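Local coordinates for PhnB-like domain-containing protein (Pseudomonas aeruginosa, PDB 1U69) that is of unknown function but belongs to the PhnB-like branch of the glyoxalase superfamily and has been proposed as a potential drug-resistance protein, at residues E26-S31 and D91-A96; V82-Q87 and W118-R123; P122-E127 and I150-I155. One frame throughout, in Å; residues are numbered along the deposited sequence.

Contact 1: E26-S31 and D91-A96; sequences ETFPDS and DRLWNA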
loop_
_atom_site.group_PDB
_atom_site.type_symbol
_atom_site.label_atom_id
_atom_site.label_comp_id
_atom_site.label_asym_id
_atom_site.label_seq_id
_atom_site.Cartn_x
_atom_site.Cartn_y
_atom_site.Cartn_z
ATOM N N GLU A 26 -16.597 7.803 -8.915
ATOM C CA GLU A 26 -17.383 8.870 -8.318
ATOM C C GLU A 26 -17.886 8.482 -6.924
ATOM O O GLU A 26 -18.332 9.338 -6.171
ATOM C CB GLU A 26 -18.520 9.293 -9.245
ATOM C CG GLU A 26 -19.550 8.224 -9.518
ATOM C CD GLU A 26 -20.383 8.494 -10.766
ATOM O OE1 GLU A 26 -20.152 9.512 -11.456
ATOM O OE2 GLU A 26 -21.264 7.663 -11.049
ATOM N N THR A 27 -17.761 7.201 -6.576
ATOM C CA THR A 27 -18.267 6.669 -5.311
ATOM C C THR A 27 -17.199 6.618 -4.238
ATOM O O THR A 27 -17.400 7.092 -3.143
ATOM C CB THR A 27 -18.837 5.257 -5.529
ATOM O OG1 THR A 27 -20.032 5.340 -6.323
ATOM C CG2 THR A 27 -19.304 4.624 -4.215
ATOM N N PHE A 28 -16.068 5.999 -4.548
ATOM C CA PHE A 28 -15.030 5.795 -3.555
ATOM C C PHE A 28 -14.013 6.927 -3.587
ATOM O O PHE A 28 -13.764 7.518 -4.639
ATOM C CB PHE A 28 -14.322 4.467 -3.820
ATOM C CG PHE A 28 -15.225 3.283 -3.734
ATOM C CD1 PHE A 28 -15.629 2.800 -2.500
ATOM C CD2 PHE A 28 -15.661 2.638 -4.882
ATOM C CE1 PHE A 28 -16.467 1.685 -2.423
ATOM C CE2 PHE A 28 -16.508 1.544 -4.814
ATOM C CZ PHE A 28 -16.909 1.065 -3.595
ATOM N N PRO A 29 -13.377 7.197 -2.451
ATOM C CA PRO A 29 -12.299 8.183 -2.413
ATOM C C PRO A 29 -11.073 7.696 -3.179
ATOM O O PRO A 29 -10.898 6.469 -3.346
ATOM C CB PRO A 29 -11.979 8.270 -0.922
ATOM C CG PRO A 29 -12.324 6.933 -0.399
ATOM C CD PRO A 29 -13.565 6.541 -1.143
ATOM N N ASP A 30 -10.220 8.623 -3.611
ATOM C CA ASP A 30 -8.948 8.282 -4.266
ATOM C C ASP A 30 -9.117 7.212 -5.346
ATOM O O ASP A 30 -8.387 6.210 -5.405
ATOM C CB ASP A 30 -7.899 7.849 -3.229
ATOM C CG ASP A 30 -6.483 7.987 -3.746
ATOM O OD1 ASP A 30 -6.206 8.944 -4.478
ATOM O OD2 ASP A 30 -5.564 7.186 -3.475
ATOM N N SER A 31 -10.111 7.421 -6.198
ATOM C CA SER A 31 -10.405 6.494 -7.281
ATOM C C SER A 31 -10.643 7.257 -8.588
ATOM O O SER A 31 -11.151 8.387 -8.584
ATOM C CB SER A 31 -11.607 5.622 -6.906
ATOM O OG SER A 31 -11.404 4.966 -5.659
ATOM N N ASP A 91 -21.588 4.039 6.368
ATOM C CA ASP A 91 -22.920 4.144 5.805
ATOM C C ASP A 91 -22.901 4.624 4.370
ATOM O O ASP A 91 -23.631 4.109 3.531
ATOM C CB ASP A 91 -23.788 5.115 6.626
ATOM C CG ASP A 91 -24.043 4.626 8.026
ATOM O OD1 ASP A 91 -23.719 3.459 8.331
ATOM O OD2 ASP A 91 -24.554 5.360 8.903
ATOM N N ARG A 92 -22.057 5.605 4.079
ATOM C CA ARG A 92 -22.064 6.209 2.753
ATOM C C ARG A 92 -21.683 5.189 1.697
ATOM O O ARG A 92 -22.322 5.109 0.648
ATOM C CB ARG A 92 -21.131 7.425 2.684
ATOM C CG ARG A 92 -21.225 8.148 1.365
ATOM C CD ARG A 92 -20.230 9.300 1.225
ATOM N NE ARG A 92 -18.846 8.899 0.912
ATOM C CZ ARG A 92 -18.437 8.403 -0.263
ATOM N NH1 ARG A 92 -19.295 8.217 -1.272
ATOM N NH2 ARG A 92 -17.146 8.110 -0.437
ATOM N N LEU A 93 -20.644 4.400 1.975
ATOM C CA LEU A 93 -20.117 3.466 0.996
ATOM C C LEU A 93 -21.035 2.261 0.843
ATOM O O LEU A 93 -21.312 1.814 -0.276
ATOM C CB LEU A 93 -18.688 3.051 1.382
ATOM C CG LEU A 93 -17.628 4.163 1.271
ATOM C CD1 LEU A 93 -16.231 3.581 1.551
ATOM C CD2 LEU A 93 -17.664 4.824 -0.084
ATOM N N TRP A 94 -21.502 1.742 1.958
ATOM C CA TRP A 94 -22.463 0.634 1.955
ATOM C C TRP A 94 -23.713 1.004 1.141
ATOM O O TRP A 94 -24.140 0.277 0.244
ATOM C CB TRP A 94 -22.842 0.299 3.394
ATOM C CG TRP A 94 -23.977 -0.681 3.536
ATOM C CD1 TRP A 94 -25.310 -0.398 3.542
ATOM C CD2 TRP A 94 -23.872 -2.098 3.699
ATOM N NE1 TRP A 94 -26.047 -1.545 3.701
ATOM C CE2 TRP A 94 -25.182 -2.610 3.792
ATOM C CE3 TRP A 94 -22.798 -2.991 3.777
ATOM C CZ2 TRP A 94 -25.449 -3.966 3.967
ATOM C CZ3 TRP A 94 -23.064 -4.330 3.923
ATOM C CH2 TRP A 94 -24.375 -4.809 4.034
ATOM N N ASN A 95 -24.271 2.163 1.437
ATOM C CA ASN A 95 -25.478 2.605 0.756
ATOM C C ASN A 95 -25.242 2.840 -0.731
ATOM O O ASN A 95 -26.105 2.531 -1.552
ATOM C CB ASN A 95 -26.014 3.862 1.413
ATOM C CG ASN A 95 -26.667 3.590 2.751
ATOM O OD1 ASN A 95 -27.141 2.478 3.027
ATOM N ND2 ASN A 95 -26.684 4.608 3.606
ATOM N N ALA A 96 -24.078 3.371 -1.082
ATOM C CA ALA A 96 -23.760 3.624 -2.486
ATOM C C ALA A 96 -23.783 2.355 -3.318
ATOM O O ALA A 96 -24.398 2.323 -4.386
ATOM C CB ALA A 96 -22.411 4.315 -2.607
#

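Contact 2: V82-Q87 and W118-R123; sequences VATDDQ and WQITPR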
loop_
_atom_site.group_PDB
_atom_site.type_symbol
_atom_site.label_atom_id
_atom_site.label_comp_id
_atom_site.label_asym_id
_atom_site.label_seq_id
_atom_site.Cartn_x
_atom_site.Cartn_y
_atom_site.Cartn_z
ATOM N N VAL A 82 -12.851 -2.873 2.114
ATOM C CA VAL A 82 -12.594 -1.454 2.249
ATOM C C VAL A 82 -12.645 -1.109 3.726
ATOM O O VAL A 82 -13.643 -1.352 4.394
ATOM C CB VAL A 82 -13.651 -0.616 1.485
ATOM C CG1 VAL A 82 -13.395 0.870 1.696
ATOM C CG2 VAL A 82 -13.661 -0.978 -0.009
ATOM N N ALA A 83 -11.549 -0.566 4.227
ATOM C CA ALA A 83 -11.419 -0.208 5.635
ATOM C C ALA A 83 -12.019 1.169 5.854
ATOM O O ALA A 83 -11.664 2.110 5.155
ATOM C CB ALA A 83 -9.977 -0.213 6.041
ATOM N N THR A 84 -12.927 1.295 6.820
ATOM C CA THR A 84 -13.535 2.615 7.095
ATOM C C THR A 84 -13.170 3.106 8.502
ATOM O O THR A 84 -12.960 2.322 9.425
ATOM C CB THR A 84 -15.065 2.595 6.885
ATOM O OG1 THR A 84 -15.667 1.538 7.644
ATOM C CG2 THR A 84 -15.417 2.261 5.450
ATOM N N ASP A 85 -13.079 4.425 8.682
ATOM C CA ASP A 85 -12.666 4.967 9.981
ATOM C C ASP A 85 -13.813 5.435 10.876
ATOM O O ASP A 85 -13.596 5.662 12.059
ATOM C CB ASP A 85 -11.696 6.135 9.806
ATOM C CG ASP A 85 -10.245 5.704 9.815
ATOM O OD1 ASP A 85 -9.934 4.533 10.169
ATOM O OD2 ASP A 85 -9.347 6.502 9.482
ATOM N N ASP A 86 -15.011 5.586 10.323
ATOM C CA ASP A 86 -16.166 5.963 11.140
ATOM C C ASP A 86 -17.497 5.507 10.542
ATOM O O ASP A 86 -17.536 4.946 9.446
ATOM C CB ASP A 86 -16.165 7.480 11.405
ATOM C CG ASP A 86 -16.189 8.324 10.135
ATOM O OD1 ASP A 86 -16.708 7.903 9.083
ATOM O OD2 ASP A 86 -15.723 9.478 10.112
ATOM N N GLN A 87 -18.591 5.772 11.258
ATOM C CA GLN A 87 -19.901 5.285 10.852
ATOM C C GLN A 87 -20.378 6.013 9.616
ATOM O O GLN A 87 -21.053 5.420 8.781
ATOM C CB GLN A 87 -20.924 5.431 11.987
ATOM C CG GLN A 87 -22.202 4.642 11.781
ATOM C CD GLN A 87 -21.955 3.155 11.759
ATOM O OE1 GLN A 87 -21.439 2.604 12.724
ATOM N NE2 GLN A 87 -22.295 2.505 10.647
ATOM N N TRP A 118 -18.239 -6.505 -2.294
ATOM C CA TRP A 118 -17.500 -5.526 -1.511
ATOM C C TRP A 118 -17.749 -5.811 -0.042
ATOM O O TRP A 118 -18.837 -6.245 0.314
ATOM C CB TRP A 118 -17.995 -4.108 -1.831
ATOM C CG TRP A 118 -17.733 -3.693 -3.228
ATOM C CD1 TRP A 118 -18.461 -4.030 -4.328
ATOM C CD2 TRP A 118 -16.650 -2.887 -3.696
ATOM N NE1 TRP A 118 -17.902 -3.474 -5.455
ATOM C CE2 TRP A 118 -16.789 -2.768 -5.094
ATOM C CE3 TRP A 118 -15.574 -2.243 -3.073
ATOM C CZ2 TRP A 118 -15.904 -2.034 -5.879
ATOM C CZ3 TRP A 118 -14.686 -1.520 -3.860
ATOM C CH2 TRP A 118 -14.854 -1.431 -5.247
ATOM N N GLN A 119 -16.739 -5.580 0.793
ATOM C CA GLN A 119 -16.890 -5.567 2.243
ATOM C C GLN A 119 -16.590 -4.149 2.719
ATOM O O GLN A 119 -15.540 -3.601 2.411
ATOM C CB GLN A 119 -15.913 -6.526 2.913
ATOM C CG GLN A 119 -16.110 -7.992 2.575
ATOM C CD GLN A 119 -15.013 -8.821 3.198
ATOM O OE1 GLN A 119 -14.863 -8.806 4.422
ATOM N NE2 GLN A 119 -14.223 -9.521 2.375
ATOM N N ILE A 120 -17.532 -3.538 3.434
ATOM C CA ILE A 120 -17.332 -2.237 4.025
ATOM C C ILE A 120 -17.102 -2.507 5.505
ATOM O O ILE A 120 -18.041 -2.776 6.253
ATOM C CB ILE A 120 -18.541 -1.301 3.783
ATOM C CG1 ILE A 120 -18.928 -1.265 2.285
ATOM C CG2 ILE A 120 -18.235 0.082 4.332
ATOM C CD1 ILE A 120 -17.836 -0.919 1.339
ATOM N N THR A 121 -15.825 -2.515 5.877
ATOM C CA THR A 121 -15.345 -3.103 7.128
ATOM C C THR A 121 -14.643 -2.060 7.990
ATOM O O THR A 121 -13.501 -1.702 7.735
ATOM C CB THR A 121 -14.357 -4.243 6.811
ATOM O OG1 THR A 121 -14.979 -5.191 5.939
ATOM C CG2 THR A 121 -13.989 -5.041 8.063
ATOM N N PRO A 122 -15.316 -1.562 9.018
ATOM C CA PRO A 122 -14.671 -0.604 9.920
ATOM C C PRO A 122 -13.351 -1.141 10.478
ATOM O O PRO A 122 -13.283 -2.307 10.852
ATOM C CB PRO A 122 -15.718 -0.430 11.020
ATOM C CG PRO A 122 -16.994 -0.688 10.337
ATOM C CD PRO A 122 -16.717 -1.818 9.387
ATOM N N ARG A 123 -12.298 -0.320 10.507
ATOM C CA ARG A 123 -11.031 -0.766 11.084
ATOM C C ARG A 123 -11.223 -1.255 12.533
ATOM O O ARG A 123 -10.518 -2.151 12.986
ATOM C CB ARG A 123 -9.986 0.355 11.044
ATOM C CG ARG A 123 -9.352 0.548 9.682
ATOM C CD ARG A 123 -7.919 1.139 9.719
ATOM N NE ARG A 123 -7.357 1.333 8.374
ATOM C CZ ARG A 123 -7.729 2.300 7.549
ATOM N NH1 ARG A 123 -8.667 3.166 7.911
ATOM N NH2 ARG A 123 -7.184 2.404 6.349
#

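Contact 3: P122-E127 and I150-I155; sequences PRVLSE and IDIATI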
loop_
_atom_site.group_PDB
_atom_site.type_symbol
_atom_site.label_atom_id
_atom_site.label_comp_id
_atom_site.label_asym_id
_atom_site.label_seq_id
_atom_site.Cartn_x
_atom_site.Cartn_y
_atom_site.Cartn_z
ATOM N N PRO A 122 -15.316 -1.562 9.018
ATOM C CA PRO A 122 -14.671 -0.604 9.920
ATOM C C PRO A 122 -13.351 -1.141 10.478
ATOM O O PRO A 122 -13.283 -2.307 10.852
ATOM C CB PRO A 122 -15.718 -0.430 11.020
ATOM C CG PRO A 122 -16.994 -0.688 10.337
ATOM C CD PRO A 122 -16.717 -1.818 9.387
ATOM N N ARG A 123 -12.298 -0.320 10.507
ATOM C CA ARG A 123 -11.031 -0.766 11.084
ATOM C C ARG A 123 -11.223 -1.255 12.533
ATOM O O ARG A 123 -10.518 -2.151 12.986
ATOM C CB ARG A 123 -9.986 0.355 11.044
ATOM C CG ARG A 123 -9.352 0.548 9.682
ATOM C CD ARG A 123 -7.919 1.139 9.719
ATOM N NE ARG A 123 -7.357 1.333 8.374
ATOM C CZ ARG A 123 -7.729 2.300 7.549
ATOM N NH1 ARG A 123 -8.667 3.166 7.911
ATOM N NH2 ARG A 123 -7.184 2.404 6.349
ATOM N N VAL A 124 -12.175 -0.652 13.234
ATOM C CA VAL A 124 -12.539 -1.055 14.604
ATOM C C VAL A 124 -12.889 -2.556 14.678
ATOM O O VAL A 124 -12.489 -3.261 15.617
ATOM C CB VAL A 124 -13.729 -0.185 15.136
ATOM C CG1 VAL A 124 -14.338 -0.779 16.421
ATOM C CG2 VAL A 124 -13.289 1.245 15.369
ATOM N N LEU A 125 -13.623 -3.043 13.680
ATOM C CA LEU A 125 -14.022 -4.444 13.614
ATOM C C LEU A 125 -12.842 -5.367 13.332
ATOM O O LEU A 125 -12.666 -6.384 13.998
ATOM C CB LEU A 125 -15.101 -4.630 12.540
ATOM C CG LEU A 125 -15.620 -6.047 12.301
ATOM C CD1 LEU A 125 -16.134 -6.659 13.602
ATOM C CD2 LEU A 125 -16.694 -6.011 11.234
ATOM N N SER A 126 -12.031 -5.025 12.329
ATOM C CA SER A 126 -10.884 -5.856 11.966
ATOM C C SER A 126 -9.902 -6.041 13.125
ATOM O O SER A 126 -9.392 -7.137 13.359
ATOM C CB SER A 126 -10.152 -5.240 10.779
ATOM O OG SER A 126 -10.983 -5.302 9.645
ATOM N N GLU A 127 -9.645 -4.962 13.836
ATOM C CA GLU A 127 -8.730 -5.002 14.970
ATOM C C GLU A 127 -9.299 -5.794 16.139
ATOM O O GLU A 127 -8.570 -6.508 16.815
ATOM C CB GLU A 127 -8.381 -3.587 15.396
ATOM C CG GLU A 127 -7.607 -2.839 14.328
ATOM C CD GLU A 127 -7.266 -1.437 14.755
ATOM O OE1 GLU A 127 -8.114 -0.530 14.571
ATOM O OE2 GLU A 127 -6.151 -1.255 15.296
ATOM N N ILE A 150 -22.301 -2.692 9.097
ATOM C CA ILE A 150 -21.665 -2.762 10.416
ATOM C C ILE A 150 -21.978 -1.522 11.228
ATOM O O ILE A 150 -21.735 -0.409 10.759
ATOM C CB ILE A 150 -20.139 -2.909 10.304
ATOM C CG1 ILE A 150 -19.756 -4.204 9.569
ATOM C CG2 ILE A 150 -19.483 -2.870 11.696
ATOM C CD1 ILE A 150 -20.294 -5.483 10.196
ATOM N N ASP A 151 -22.497 -1.727 12.444
ATOM C CA ASP A 151 -22.657 -0.647 13.419
ATOM C C ASP A 151 -21.493 -0.679 14.399
ATOM O O ASP A 151 -21.363 -1.591 15.213
ATOM C CB ASP A 151 -23.977 -0.756 14.171
ATOM C CG ASP A 151 -24.180 0.399 15.127
ATOM O OD1 ASP A 151 -24.575 1.493 14.661
ATOM O OD2 ASP A 151 -23.899 0.318 16.340
ATOM N N ILE A 152 -20.626 0.316 14.279
ATOM C CA ILE A 152 -19.356 0.354 14.995
ATOM C C ILE A 152 -19.524 0.405 16.518
ATOM O O ILE A 152 -18.796 -0.260 17.251
ATOM C CB ILE A 152 -18.508 1.548 14.508
ATOM C CG1 ILE A 152 -18.068 1.320 13.053
ATOM C CG2 ILE A 152 -17.275 1.739 15.405
ATOM C CD1 ILE A 152 -17.490 2.537 12.349
ATOM N N ALA A 153 -20.479 1.193 16.984
ATOM C CA ALA A 153 -20.716 1.340 18.422
ATOM C C ALA A 153 -21.082 0.008 19.080
ATOM O O ALA A 153 -20.651 -0.279 20.197
ATOM C CB ALA A 153 -21.799 2.386 18.677
ATOM N N THR A 154 -21.854 -0.813 18.374
ATOM C CA THR A 154 -22.282 -2.105 18.898
ATOM C C THR A 154 -21.100 -3.061 18.978
ATOM O O THR A 154 -20.978 -3.837 19.925
ATOM C CB THR A 154 -23.383 -2.704 18.002
ATOM O OG1 THR A 154 -24.555 -1.875 18.035
ATOM C CG2 THR A 154 -23.850 -4.053 18.531
ATOM N N ILE A 155 -20.236 -3.017 17.967
ATOM C CA ILE A 155 -19.027 -3.824 17.974
ATOM C C ILE A 155 -18.160 -3.467 19.183
ATOM O O ILE A 155 -17.635 -4.350 19.863
ATOM C CB ILE A 155 -18.236 -3.647 16.648
ATOM C CG1 ILE A 155 -19.025 -4.244 15.471
ATOM C CG2 ILE A 155 -16.852 -4.292 16.751
ATOM C CD1 ILE A 155 -19.340 -5.741 15.602
#

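Contact 1: E26-S31 and D91-A96
The backbone of T27 and F28, where helix 17-27 gives way to a loop, lies against one flank of helix 87-99, with CA atoms 6.9 Å apart for T27 and A96 and 7.2 Å apart for F28 and L93. Helix 17-27 follows strand 7-13 of one four-stranded mixed sheet and helix 87-99 follows strand 78-84 of the other, an arrangement consistent with the glyoxalase-type fold; the contact ties the two parts together. Its polar centre is a two-pronged grip by R92 on a single acceptor, the carbonyl oxygen of T27 at the C-terminal end of the first helix. NH1 and NH2 of R92 both hydrogen-bond to T27 O at 2.9 Å, each bond bent (N-H...O about 145°), and the oxygen sits only 2° out of the guanidinium plane. NH2 approaches nearly along the C=O axis, whereas NH1 arrives in the carbonyl plane from a more bent direction. The side chain of R92 leaves its helix extended and then folds at chi3 (78°), which turns the guanidinium group toward T27. The carbonyl at this helix end would be expected to favour a positive partner. P29 CD lies at the edge of the same group, 4.0 Å from R92 NH2, and L93 CD2 lies over one face, displaced toward its rim. That methyl also meets the F28 ring obliquely, with 3.8 Å between L93 CD2 and F28 CD1. Beyond the contact, F28 stacks on W118 and T27 OG1 hydrogen-bonds to F23 O of its own helix. With CG2 anti to the backbone N, T27 places its methyl 4.1 Å above the centre of the F28 ring and presses it against helix 87-99, T27 CG2 to A96 CB being 3.5 Å.

Contact 2: V82-Q87 and W118-R123
R123 and D85 form a salt bridge just past the C-terminal ends of two parallel strands, R123 NH1 lying 2.9 Å from D85 OD1. NH1 comes from above the carboxylate plane, and the two flat groups are turned 53° apart. On the second subunit, R57 pairs with D85 and D30 with R123. In the parallel backbone pairing, V82 and T84 bond alternately to Q119, T121 and R123; T84 N to T121 O is the longer link (3.2 Å), and R123 N to T84 O carries the pairing into the next helix.

The A83 methyl sits over the centre of the R123 guanidinium face, with A83 CB 3.7 Å from R123 CZ. On the face bearing V82, I120 and T84, the T84 and I120 CG2 methyls meet at 3.7 Å, while V82 CG2 touches the W118 ring at its edge. T84 OG1, hydrogen-bonded to T90 OG1, sits over one face of the P122 ring, 3.3 Å from P122 CA.

As in glyoxalase-type folds, these neighbouring strands of a mixed sheet have a helix, 87-99, on their connection. Charge at the strand ends and apolar packing on the V82, T84 and I120 face imply that the pair serves both the hydrophobic core and subunit interfaces: the second subunit through D85 and R123, the third through V82, which pairs antiparallel with a strand there.

Contact 3: P122-E127 and I150-I155
P122 pushes its ring into a hollow between I150 and I152: P122 CG lies 3.6 Å from I150 CG2 and 3.5 Å from I152 CG1. I152 CG1 and CD1 lie along the CB edge of the ring, while the CD edge rests on I150. Two residues on, V124 presents its branched end to the single methyl I152 CG2, with V124 CG1 and CG2 both about 4.0 Å from it, so that this methyl seats against the fork of the valine.

L125 completes the interlock by splitting its two methyls. Its CG is anti to the backbone N (chi1 178°), which carries the fork across the gap; L125 CD2 then meets I150 CD1 at 3.8 Å, and L125 CD1 meets I155 CD1 at 3.9 Å. I150 and L125 cross at about a right angle, and M144 of helix 134-144 packs on both. No hydrogen bond spans the two segments. At the start of helix 152-159, D151 OD2 accepts from T154 N and T154 OG1 on opposite faces of its carboxylate plane, and Q87 bonds to I152 N and I150 O.

This is apolar packing between the N-terminal ends of helices 123-129 and 152-159 and the residues leading into them, the second helix opened by an Asp N-cap, within the C-terminal helical part that follows the glyoxalase-type sheets.

How the contacts relate
From the N terminus, contact 1 closes the longest loop, bringing the end of helix 17-27 to helix 87-99 across 59 intervening residues. Contact 2 crosses it: its first strand precedes helix 87-99 and its second, 117-122, follows, so that the helix lies on the connection between two parallel strands. The two touch where F28 packs on W118 and L93 on V82. Contact 3 begins at P122 and R123, which it shares with contact 2, and closes on helix 152-159. Q87 probably hydrogen-bonds to I150 O and I152 N, tying contacts 2 and 3 together. The series thus joins the first half of the chain, the second sheet and the C-terminal helices.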